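Local coordinates for DNA mismatch repair protein MLH3 (Saccharomyces cerevisiae S288C, PDB 6RMN) that acts in DNA mismatch repair as part of the MutLbeta heterodimer, correcting insertion-deletion loops, and is represented here by its zinc-binding C-terminal part, at residues Tyr62-Leu65 with Thr66-Thr70; Lys122-Pro125 with Glu126-Ser130; Asp137-Lys140 with Met141-Gln145; Pro182-Phe185 with His186-Asn190; Asp202-Arg206 with Gln207-Ile211. All blocks are in the same frame, centred on the assembly; numbering follows the deposited sequence.

Contact 1: residues Tyr62-Leu65 with Thr66-Thr70; sequences YSLL and TEVVT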
# COMPACT_ATOMS: atom_id res chain seq x y z
N TYR B 62 -14.91 -22.62 -10.17
CA TYR B 62 -14.02 -23.32 -11.10
C TYR B 62 -14.03 -24.84 -10.85
O TYR B 62 -14.14 -25.60 -11.80
CB TYR B 62 -12.59 -22.71 -11.08
CG TYR B 62 -11.60 -23.50 -11.92
CD1 TYR B 62 -11.53 -23.33 -13.30
CD2 TYR B 62 -10.78 -24.47 -11.34
CE1 TYR B 62 -10.66 -24.10 -14.08
CE2 TYR B 62 -9.92 -25.25 -12.11
CZ TYR B 62 -9.85 -25.05 -13.48
OH TYR B 62 -9.00 -25.81 -14.25
N SER B 63 -13.97 -25.26 -9.58
CA SER B 63 -14.03 -26.68 -9.20
C SER B 63 -15.36 -27.34 -9.58
O SER B 63 -15.35 -28.43 -10.15
CB SER B 63 -13.77 -26.85 -7.70
OG SER B 63 -12.46 -26.40 -7.39
N LEU B 64 -16.49 -26.69 -9.26
CA LEU B 64 -17.84 -27.18 -9.50
C LEU B 64 -18.13 -27.34 -10.99
O LEU B 64 -18.67 -28.38 -11.39
CB LEU B 64 -18.88 -26.25 -8.81
CG LEU B 64 -20.36 -26.32 -9.28
CD1 LEU B 64 -21.00 -27.61 -8.90
CD2 LEU B 64 -21.17 -25.18 -8.70
N LEU B 65 -17.80 -26.33 -11.79
CA LEU B 65 -18.09 -26.35 -13.22
C LEU B 65 -17.14 -27.26 -14.01
O LEU B 65 -17.57 -27.79 -15.02
CB LEU B 65 -18.17 -24.93 -13.79
CG LEU B 65 -19.47 -24.22 -13.41
CD1 LEU B 65 -19.30 -22.74 -13.33
CD2 LEU B 65 -20.65 -24.66 -14.30
N THR B 66 -15.91 -27.51 -13.53
CA THR B 66 -14.95 -28.44 -14.15
C THR B 66 -15.50 -29.86 -13.98
O THR B 66 -15.46 -30.64 -14.93
CB THR B 66 -13.53 -28.26 -13.58
OG1 THR B 66 -13.10 -26.94 -13.88
CG2 THR B 66 -12.52 -29.23 -14.16
N GLU B 67 -16.08 -30.17 -12.80
CA GLU B 67 -16.68 -31.47 -12.50
C GLU B 67 -17.93 -31.73 -13.36
O GLU B 67 -18.09 -32.83 -13.88
CB GLU B 67 -17.07 -31.56 -11.02
CG GLU B 67 -15.92 -31.76 -10.06
CD GLU B 67 -16.31 -31.56 -8.61
OE1 GLU B 67 -17.02 -32.43 -8.05
OE2 GLU B 67 -15.91 -30.53 -8.02
N VAL B 68 -18.81 -30.74 -13.45
CA VAL B 68 -20.07 -30.84 -14.19
C VAL B 68 -19.83 -31.02 -15.70
O VAL B 68 -20.38 -31.96 -16.29
CB VAL B 68 -21.01 -29.64 -13.83
CG1 VAL B 68 -22.18 -29.51 -14.80
CG2 VAL B 68 -21.50 -29.76 -12.39
N VAL B 69 -18.98 -30.17 -16.29
CA VAL B 69 -18.63 -30.18 -17.72
C VAL B 69 -17.89 -31.48 -18.13
O VAL B 69 -18.07 -31.92 -19.26
CB VAL B 69 -17.87 -28.88 -18.13
CG1 VAL B 69 -17.29 -28.98 -19.54
CG2 VAL B 69 -18.78 -27.66 -18.02
N THR B 70 -17.12 -32.11 -17.22
CA THR B 70 -16.36 -33.33 -17.53
C THR B 70 -17.06 -34.64 -17.07
O THR B 70 -16.52 -35.73 -17.27
CB THR B 70 -14.91 -33.24 -16.98
OG1 THR B 70 -14.94 -33.18 -15.55
CG2 THR B 70 -14.13 -32.04 -17.56
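A chi1 of -62° sets the Thr66 hydroxyl beside its own backbone N and turns it back on Tyr62, one helical turn earlier, whose chi1 of 174° brings the ring under that hydroxyl. Two donors of Thr66 then share one acceptor. Thr66 N reaches Tyr62 O at 3.1 Å, and Thr66 OG1 reaches Tyr62 O at 2.7 Å, the two arriving from opposite faces of the carbonyl plane. The hydroxyl oxygen also lies over the centre of the Tyr62 ring, 3.7 Å above its plane.

The same back-bonding recurs at the end of helix 48-69, where Thr70 OG1 meets Thr66 O at 2.7 Å beside the backbone bond from Thr70 N; Thr70 OG1 is also hydrogen-bonded to Thr72 OG1. On another side, Leu64 CD1 and Val68 CG2 lie abreast at 4.1 Å, both side chains pointing the same way towards loops that supply Phe73 to Leu64 and Trp103 and Met158 to Val68. Less comfortable is Glu67, whose OE2 comes within 3.0 Å of Ser63 O, two acceptors facing each other, while Ser63 OG bonds to Glu59 O.

Doubly gripped carbonyls thus help to hold the two threonine hydroxyls in place, whereas the acceptor pair at Glu67 is probably unfavourable and might raise the carboxylate's affinity for a proton.

Contact 2: residues Lys122-Pro125 with Glu126-Ser130; sequences KTLP and EMLTS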
# COMPACT_ATOMS: atom_id res chain seq x y z
N LYS B 122 -33.24 -40.52 -6.32
CA LYS B 122 -32.24 -41.58 -6.25
C LYS B 122 -30.85 -41.06 -5.86
O LYS B 122 -30.21 -41.67 -5.00
CB LYS B 122 -32.19 -42.37 -7.57
CG LYS B 122 -33.47 -43.16 -7.83
CD LYS B 122 -33.35 -44.11 -9.01
CE LYS B 122 -34.51 -45.08 -9.06
NZ LYS B 122 -34.37 -46.06 -10.17
N THR B 123 -30.38 -39.98 -6.49
CA THR B 123 -29.06 -39.41 -6.20
C THR B 123 -29.13 -37.91 -5.96
O THR B 123 -29.98 -37.22 -6.52
CB THR B 123 -28.00 -39.73 -7.30
OG1 THR B 123 -28.22 -38.91 -8.45
CG2 THR B 123 -27.95 -41.21 -7.68
N LEU B 124 -28.20 -37.40 -5.13
CA LEU B 124 -28.03 -35.98 -4.83
C LEU B 124 -26.55 -35.66 -4.72
O LEU B 124 -25.82 -36.49 -4.20
CB LEU B 124 -28.72 -35.61 -3.50
CG LEU B 124 -30.24 -35.41 -3.49
CD1 LEU B 124 -30.66 -34.88 -2.13
CD2 LEU B 124 -30.69 -34.42 -4.59
N PRO B 125 -26.06 -34.47 -5.14
CA PRO B 125 -24.64 -34.15 -4.93
C PRO B 125 -24.37 -33.91 -3.44
O PRO B 125 -25.31 -33.64 -2.70
CB PRO B 125 -24.43 -32.89 -5.77
CG PRO B 125 -25.75 -32.23 -5.80
CD PRO B 125 -26.78 -33.34 -5.78
N GLU B 126 -23.11 -34.04 -3.00
CA GLU B 126 -22.73 -33.88 -1.59
C GLU B 126 -23.18 -32.55 -0.95
O GLU B 126 -23.68 -32.58 0.18
CB GLU B 126 -21.22 -34.10 -1.40
CG GLU B 126 -20.79 -35.56 -1.61
CD GLU B 126 -21.02 -36.49 -0.43
OE1 GLU B 126 -20.04 -36.80 0.28
OE2 GLU B 126 -22.18 -36.91 -0.22
N MET B 127 -23.05 -31.42 -1.66
CA MET B 127 -23.49 -30.09 -1.21
C MET B 127 -24.96 -30.13 -0.83
O MET B 127 -25.33 -29.69 0.26
CB MET B 127 -23.39 -29.07 -2.35
CG MET B 127 -22.06 -28.46 -2.57
SD MET B 127 -22.21 -27.49 -4.10
CE MET B 127 -20.63 -27.91 -4.89
N LEU B 128 -25.81 -30.62 -1.76
CA LEU B 128 -27.25 -30.69 -1.60
C LEU B 128 -27.69 -31.70 -0.54
O LEU B 128 -28.65 -31.42 0.17
CB LEU B 128 -27.95 -30.91 -2.96
CG LEU B 128 -29.46 -30.54 -3.04
CD1 LEU B 128 -29.74 -29.14 -2.49
CD2 LEU B 128 -29.95 -30.61 -4.47
N THR B 129 -26.97 -32.83 -0.40
CA THR B 129 -27.24 -33.85 0.62
C THR B 129 -27.13 -33.22 2.00
O THR B 129 -28.02 -33.43 2.82
CB THR B 129 -26.31 -35.08 0.46
OG1 THR B 129 -26.44 -35.62 -0.85
CG2 THR B 129 -26.63 -36.18 1.48
N SER B 130 -26.06 -32.42 2.23
CA SER B 130 -25.77 -31.73 3.49
C SER B 130 -26.81 -30.66 3.85
O SER B 130 -27.28 -30.63 4.98
CB SER B 130 -24.38 -31.10 3.46
OG SER B 130 -23.38 -32.04 3.09
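A strand-to-helix junction is made here: strand 117-124, which carries a classic beta bulge at Lys122 and Thr123 opposite Gly106, gives way through Pro125 at the N-cap to helix 126-132. The short axes of strand and helix run at 96° to each other, so the chain turns almost squarely. Leu124 and Leu128 close the inside of that corner, with Leu124 CD2 and Leu128 CD2 at 3.9 Å and the two side chains slanting across one another. Beside them the Pro125 ring lies alongside Leu128, Pro125 CG to Leu128 CB at 3.8 Å, both pointing the same way. Leu139 of helix 136-151 covers both leucines, and Phe185 packs on Pro125.

The polar part converges on Pro125 O. Thr129 N meets it at 2.9 Å, nearly in line with the carbonyl bond, while Thr129 OG1, also 2.9 Å from Pro125 O, comes from above the carbonyl plane, 55° out of it. Thr129 OG1 further rests 3.5 Å from Leu124 CB. Glu126 forms a salt bridge with Arg76.

One carbonyl therefore accepts both the i to i+4 backbone bond and the Thr129 hydroxyl, satisfying a polar group that is set against the Leu124 side chain.

Contact 3: residues Asp137-Lys140 with Met141-Gln145; sequences DYLK and MVLLQ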
# COMPACT_ATOMS: atom_id res chain seq x y z
N ASP B 137 -39.60 -31.15 2.44
CA ASP B 137 -40.27 -29.88 2.09
C ASP B 137 -39.26 -28.88 1.52
O ASP B 137 -39.59 -28.11 0.61
CB ASP B 137 -40.98 -29.28 3.32
CG ASP B 137 -41.63 -30.28 4.25
OD1 ASP B 137 -42.52 -31.03 3.78
OD2 ASP B 137 -41.25 -30.31 5.46
N TYR B 138 -38.03 -28.88 2.07
CA TYR B 138 -36.94 -28.02 1.64
C TYR B 138 -36.48 -28.41 0.23
O TYR B 138 -36.31 -27.54 -0.63
CB TYR B 138 -35.76 -28.07 2.64
CG TYR B 138 -34.53 -27.37 2.10
CD1 TYR B 138 -34.43 -25.98 2.11
CD2 TYR B 138 -33.50 -28.09 1.49
CE1 TYR B 138 -33.34 -25.33 1.54
CE2 TYR B 138 -32.41 -27.45 0.90
CZ TYR B 138 -32.33 -26.07 0.94
OH TYR B 138 -31.29 -25.41 0.34
N LEU B 139 -36.22 -29.72 0.01
CA LEU B 139 -35.72 -30.28 -1.23
C LEU B 139 -36.68 -30.02 -2.39
O LEU B 139 -36.22 -29.60 -3.45
CB LEU B 139 -35.41 -31.78 -1.06
CG LEU B 139 -34.74 -32.51 -2.23
CD1 LEU B 139 -33.42 -31.86 -2.61
CD2 LEU B 139 -34.52 -33.96 -1.89
N LYS B 140 -37.99 -30.22 -2.17
CA LYS B 140 -39.03 -29.96 -3.17
C LYS B 140 -38.97 -28.48 -3.60
O LYS B 140 -38.90 -28.21 -4.81
CB LYS B 140 -40.43 -30.31 -2.63
CG LYS B 140 -41.54 -30.15 -3.67
CD LYS B 140 -42.91 -30.44 -3.12
CE LYS B 140 -43.96 -30.36 -4.20
NZ LYS B 140 -45.32 -30.72 -3.69
N MET B 141 -38.95 -27.55 -2.62
CA MET B 141 -38.89 -26.11 -2.86
C MET B 141 -37.69 -25.73 -3.73
O MET B 141 -37.84 -24.93 -4.66
CB MET B 141 -38.86 -25.34 -1.53
CG MET B 141 -39.23 -23.89 -1.68
SD MET B 141 -38.00 -22.79 -0.96
CE MET B 141 -36.92 -22.47 -2.43
N VAL B 142 -36.53 -26.31 -3.43
CA VAL B 142 -35.24 -26.06 -4.09
C VAL B 142 -35.23 -26.58 -5.54
O VAL B 142 -34.76 -25.87 -6.42
CB VAL B 142 -34.10 -26.58 -3.19
CG1 VAL B 142 -32.92 -27.12 -3.98
CG2 VAL B 142 -33.65 -25.50 -2.23
N LEU B 143 -35.78 -27.77 -5.78
CA LEU B 143 -35.87 -28.37 -7.12
C LEU B 143 -36.91 -27.65 -8.00
O LEU B 143 -36.64 -27.41 -9.18
CB LEU B 143 -36.13 -29.89 -7.03
CG LEU B 143 -35.06 -30.72 -6.26
CD1 LEU B 143 -35.40 -32.19 -6.29
CD2 LEU B 143 -33.67 -30.50 -6.80
N LEU B 144 -38.07 -27.26 -7.41
CA LEU B 144 -39.12 -26.51 -8.11
C LEU B 144 -38.61 -25.14 -8.54
O LEU B 144 -38.91 -24.73 -9.66
CB LEU B 144 -40.37 -26.33 -7.24
CG LEU B 144 -41.36 -27.47 -7.24
CD1 LEU B 144 -42.31 -27.33 -6.09
CD2 LEU B 144 -42.13 -27.55 -8.56
N GLN B 145 -37.85 -24.45 -7.67
CA GLN B 145 -37.25 -23.14 -7.93
C GLN B 145 -36.40 -23.19 -9.21
O GLN B 145 -36.62 -22.37 -10.11
CB GLN B 145 -36.44 -22.68 -6.71
CG GLN B 145 -35.88 -21.26 -6.77
CD GLN B 145 -34.81 -21.07 -5.72
OE1 GLN B 145 -33.82 -21.81 -5.65
NE2 GLN B 145 -34.99 -20.08 -4.85
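Tyr138 and Val142 meet at a slant on helix 136-151, in an i to i+4 CH-pi contact. The methyl carbon Val142 CG2 sits over one face of the phenol ring, 3.9 Å from the Tyr138 centroid and 30° off the normal. It is displaced towards the hydroxyl end, where Tyr138 CZ and Val142 CG2 are 3.5 Å apart. A chi1 of 170° swings the ring forward along the helix and accounts for this overlap.

The same slant recurs one residue on: Leu139 and Leu143 are set at an angle, Leu139 CG to Leu143 CD1 being 4.1 Å, and fill the side that meets strand 82-85 and helices 87-101 and 126-132. Lys140 and Leu144, by contrast, run abreast in the same direction: the fully extended lysine chain lays its CG 3.8 Å from Leu144 CD1 before its amine bonds to Glu84 O.

Different faces of one helix are thus used differently. Val142 and Tyr138 look to Val184 of helix 183-196, while the leucine pair turns towards Ile83, Phe93 and Leu128. Backbone bonds hold these pairs in step, the shortest across the join being Leu144 N to Lys140 O, at 2.9 Å and nearly straight onto the carbonyl.

Contact 4: residues Pro182-Phe185 with His186-Asn190; sequences PTVF and HEILN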
# COMPACT_ATOMS: atom_id res chain seq x y z
N PRO B 182 -27.70 -23.58 -10.73
CA PRO B 182 -28.91 -23.36 -9.93
C PRO B 182 -28.65 -22.46 -8.71
O PRO B 182 -27.58 -22.52 -8.13
CB PRO B 182 -29.33 -24.78 -9.52
CG PRO B 182 -28.75 -25.65 -10.58
CD PRO B 182 -27.43 -25.02 -10.90
N THR B 183 -29.64 -21.59 -8.36
CA THR B 183 -29.59 -20.63 -7.25
C THR B 183 -29.13 -21.29 -5.93
O THR B 183 -28.34 -20.68 -5.20
CB THR B 183 -30.93 -19.89 -7.11
OG1 THR B 183 -31.24 -19.27 -8.36
CG2 THR B 183 -30.92 -18.82 -6.01
N VAL B 184 -29.60 -22.52 -5.66
CA VAL B 184 -29.22 -23.26 -4.45
C VAL B 184 -27.71 -23.55 -4.40
O VAL B 184 -27.14 -23.54 -3.32
CB VAL B 184 -30.09 -24.53 -4.21
CG1 VAL B 184 -29.87 -25.58 -5.31
CG2 VAL B 184 -29.85 -25.12 -2.82
N PHE B 185 -27.08 -23.80 -5.57
CA PHE B 185 -25.65 -24.07 -5.63
C PHE B 185 -24.85 -22.79 -5.36
O PHE B 185 -23.93 -22.80 -4.55
CB PHE B 185 -25.27 -24.76 -6.94
CG PHE B 185 -25.70 -26.20 -7.01
CD1 PHE B 185 -24.95 -27.19 -6.40
CD2 PHE B 185 -26.83 -26.57 -7.72
CE1 PHE B 185 -25.36 -28.53 -6.47
CE2 PHE B 185 -27.23 -27.91 -7.79
CZ PHE B 185 -26.50 -28.88 -7.16
N HIS B 186 -25.27 -21.66 -5.97
CA HIS B 186 -24.74 -20.31 -5.80
C HIS B 186 -24.71 -19.94 -4.31
O HIS B 186 -23.67 -19.54 -3.79
CB HIS B 186 -25.67 -19.33 -6.53
CG HIS B 186 -25.00 -18.47 -7.54
ND1 HIS B 186 -24.03 -17.54 -7.17
CD2 HIS B 186 -25.22 -18.37 -8.87
CE1 HIS B 186 -23.69 -16.92 -8.28
NE2 HIS B 186 -24.37 -17.39 -9.34
N GLU B 187 -25.87 -20.12 -3.62
CA GLU B 187 -26.08 -19.86 -2.19
C GLU B 187 -25.12 -20.66 -1.33
O GLU B 187 -24.50 -20.08 -0.43
CB GLU B 187 -27.53 -20.15 -1.80
CG GLU B 187 -28.52 -19.10 -2.30
CD GLU B 187 -30.01 -19.41 -2.19
OE1 GLU B 187 -30.37 -20.51 -1.71
OE2 GLU B 187 -30.81 -18.54 -2.59
N ILE B 188 -24.95 -21.96 -1.63
CA ILE B 188 -24.01 -22.83 -0.90
C ILE B 188 -22.56 -22.34 -1.06
O ILE B 188 -21.84 -22.24 -0.06
CB ILE B 188 -24.19 -24.34 -1.24
CG1 ILE B 188 -25.62 -24.84 -0.83
CG2 ILE B 188 -23.12 -25.19 -0.57
CD1 ILE B 188 -26.04 -26.21 -1.41
N LEU B 189 -22.13 -22.02 -2.30
CA LEU B 189 -20.76 -21.56 -2.57
C LEU B 189 -20.50 -20.18 -1.98
O LEU B 189 -19.41 -19.95 -1.46
CB LEU B 189 -20.39 -21.60 -4.07
CG LEU B 189 -20.54 -22.94 -4.83
CD1 LEU B 189 -19.75 -22.90 -6.11
CD2 LEU B 189 -20.11 -24.17 -3.99
N ASN B 190 -21.51 -19.27 -2.00
CA ASN B 190 -21.41 -17.93 -1.44
C ASN B 190 -21.15 -17.99 0.04
O ASN B 190 -20.28 -17.25 0.52
CB ASN B 190 -22.65 -17.09 -1.71
CG ASN B 190 -22.72 -16.51 -3.10
OD1 ASN B 190 -21.83 -16.73 -3.93
ND2 ASN B 190 -23.78 -15.76 -3.39
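Two rings flank the join where Phe185 meets His186, and they leave the helix in different directions. Pro182 CB lies in plane at an edge of the Phe185 ring, one turn back. Asn190 OD1 is likewise in the plane of the His186 imidazole, at its edge, one turn forward, while Phe61 of helix 48-69 makes an edge-to-face pair with the same histidine. His186 reaches this place with chi1 at -125°, well away from a staggered value, and its CB is pressed to 3.3 Å from Thr183 O.

Elsewhere around the turn the side chains touch more simply. The Glu187 chain, extended beyond CG, passes its OE2 3.4 Å from Thr183 CG2, a methyl rather than a donor. Val184 CG2 and Ile188 CD1 meet at 4.2 Å on the buried side, towards Met127 and Leu128 of helix 126-132, and Leu189 packs on Leu57, Phe61 and Leu64 of helix 48-69.

The helix follows Pro182, which stands at the N-cap position. Its carbonyl O takes Phe185 N at 2.9 Å and also His186 N at 3.3 Å, the latter in the carbonyl plane with an N-H...O angle of 166°. Glu187 N follows regularly, 3.0 Å from Thr183 O.

The His186 side chain is about 11 Å from a bound zinc ion, and Cys194, further along the same helix, is a zinc ligand. This is the N terminus of helix 183-196, with a proline at the N-cap position whose carbonyl accepts two backbone N-H groups.

Contact 5: residues Asp202-Arg206 with Gln207-Ile211; sequences DELTR and QECII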
# COMPACT_ATOMS: atom_id res chain seq x y z
N ASP B 202 -8.77 -9.15 11.77
CA ASP B 202 -7.68 -10.11 11.58
C ASP B 202 -6.39 -9.43 11.09
O ASP B 202 -6.43 -8.56 10.22
CB ASP B 202 -8.10 -11.21 10.60
CG ASP B 202 -9.16 -12.18 11.10
OD1 ASP B 202 -9.60 -12.04 12.27
OD2 ASP B 202 -9.54 -13.09 10.33
N GLU B 203 -5.25 -9.85 11.65
CA GLU B 203 -3.92 -9.33 11.31
C GLU B 203 -3.43 -9.91 10.00
O GLU B 203 -3.56 -11.11 9.77
CB GLU B 203 -2.89 -9.68 12.41
CG GLU B 203 -3.26 -9.24 13.82
CD GLU B 203 -3.28 -7.74 14.08
OE1 GLU B 203 -4.05 -7.32 14.97
OE2 GLU B 203 -2.52 -7.00 13.41
N LEU B 204 -2.87 -9.05 9.14
CA LEU B 204 -2.29 -9.48 7.87
C LEU B 204 -0.96 -8.81 7.74
O LEU B 204 -0.87 -7.62 8.03
CB LEU B 204 -3.18 -9.12 6.64
CG LEU B 204 -4.57 -9.80 6.52
CD1 LEU B 204 -5.48 -9.02 5.61
CD2 LEU B 204 -4.46 -11.23 6.04
N THR B 205 0.08 -9.57 7.36
CA THR B 205 1.42 -9.03 7.11
C THR B 205 1.40 -8.39 5.71
O THR B 205 0.50 -8.71 4.94
CB THR B 205 2.48 -10.13 7.19
OG1 THR B 205 2.24 -11.07 6.15
CG2 THR B 205 2.51 -10.84 8.53
N ARG B 206 2.35 -7.49 5.38
CA ARG B 206 2.38 -6.88 4.03
C ARG B 206 2.46 -7.98 2.95
O ARG B 206 1.79 -7.87 1.93
CB ARG B 206 3.55 -5.86 3.89
CG ARG B 206 3.31 -4.84 2.78
CD ARG B 206 4.44 -3.84 2.64
NE ARG B 206 5.45 -4.32 1.70
CZ ARG B 206 5.59 -3.88 0.45
NH1 ARG B 206 4.79 -2.93 -0.02
NH2 ARG B 206 6.53 -4.39 -0.34
N GLN B 207 3.24 -9.04 3.20
CA GLN B 207 3.41 -10.19 2.31
C GLN B 207 2.07 -10.92 2.06
O GLN B 207 1.77 -11.24 0.90
CB GLN B 207 4.50 -11.14 2.85
CG GLN B 207 5.05 -12.16 1.84
CD GLN B 207 5.44 -11.57 0.49
OE1 GLN B 207 4.83 -11.88 -0.55
NE2 GLN B 207 6.45 -10.70 0.49
N GLU B 208 1.25 -11.12 3.11
CA GLU B 208 -0.07 -11.75 2.94
C GLU B 208 -1.00 -10.85 2.11
O GLU B 208 -1.74 -11.37 1.28
CB GLU B 208 -0.71 -12.11 4.30
CG GLU B 208 0.04 -13.17 5.09
CD GLU B 208 -0.44 -13.40 6.52
OE1 GLU B 208 -0.86 -12.43 7.19
OE2 GLU B 208 -0.38 -14.57 6.96
N CYS B 209 -0.93 -9.52 2.31
CA CYS B 209 -1.66 -8.48 1.55
C CYS B 209 -1.24 -8.48 0.07
O CYS B 209 -2.07 -8.31 -0.80
CB CYS B 209 -1.46 -7.11 2.18
SG CYS B 209 -2.14 -6.95 3.86
N ILE B 210 0.07 -8.66 -0.19
CA ILE B 210 0.61 -8.71 -1.55
C ILE B 210 -0.01 -9.90 -2.30
O ILE B 210 -0.51 -9.70 -3.40
CB ILE B 210 2.18 -8.67 -1.56
CG1 ILE B 210 2.67 -7.26 -1.18
CG2 ILE B 210 2.75 -9.10 -2.94
CD1 ILE B 210 4.18 -7.12 -0.75
N ILE B 211 0.01 -11.10 -1.68
CA ILE B 211 -0.57 -12.34 -2.22
C ILE B 211 -2.08 -12.18 -2.48
O ILE B 211 -2.56 -12.55 -3.56
CB ILE B 211 -0.27 -13.55 -1.28
CG1 ILE B 211 1.21 -13.93 -1.32
CG2 ILE B 211 -1.16 -14.75 -1.62
CD1 ILE B 211 1.76 -14.52 -0.06
O HOH W 1 -1.42 -12.79 10.04
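Thr205 and Glu208 grip each other in a capping box, the tight part of this contact. Glu208 N gives its hydrogen to Thr205 OG1 at 3.2 Å, and in return Thr205 N reaches Glu208 OE1 at 3.0 Å with an N-H...O angle of 164°, meeting that oxygen on its anti side, 28° out of the carboxylate plane. Thr205 chi1 of 64° places the hydroxyl between its own backbone N and carbonyl carbon, turned to the N-H of Glu208. Next to the box, Leu204 CB rests 3.7 Å from the sulfur of Cys209, the buried residue of the group, and Cys209 N bonds to Thr205 O at 3.1 Å, in the carbonyl plane.

The solvent side is looser. A water molecule donates to Glu203 O at 2.7 Å and to Glu208 OE1 at 2.9 Å, so the carboxylate oxygen that receives Thr205 N is also tied to the preceding loop. Arg206 bends at chi3 and spreads its guanidinium across Ile210: CD1 lies over one face, 3.5 Å above the plane and off towards the rim. Here a methyl group packs on the guanidinium face of an exposed arginine.

Residues 202-205 end the loop that follows helix 183-196 and lead into helix 206-216, whose first turn lies against strand 18-23: Val19 receives Cys209 and Ile210, Asn21 meets Arg206, and Gln22 bonds the backbone of Asp202 and Leu204.

How the contacts relate
From the N terminus the five contacts run in series: each spans one unbroken stretch, so none encloses or crosses another, and none closes a long loop. Contact 1 lies near the C-terminal end of helix 48-69. Contact 2 turns strand 117-124 into helix 126-132, and contact 3 follows on helix 136-151, the next helix; contact 4 opens helix 183-196. These four pack together: contact 4 touches contacts 1, 2 and 3, and contact 2 touches 1 and 3, joining helix 48-69 to the sheet containing strand 117-124 and its helices. Contact 5 stands apart on helix 206-216 by strand 18-23, its centre about 29 Å from that of contact 4.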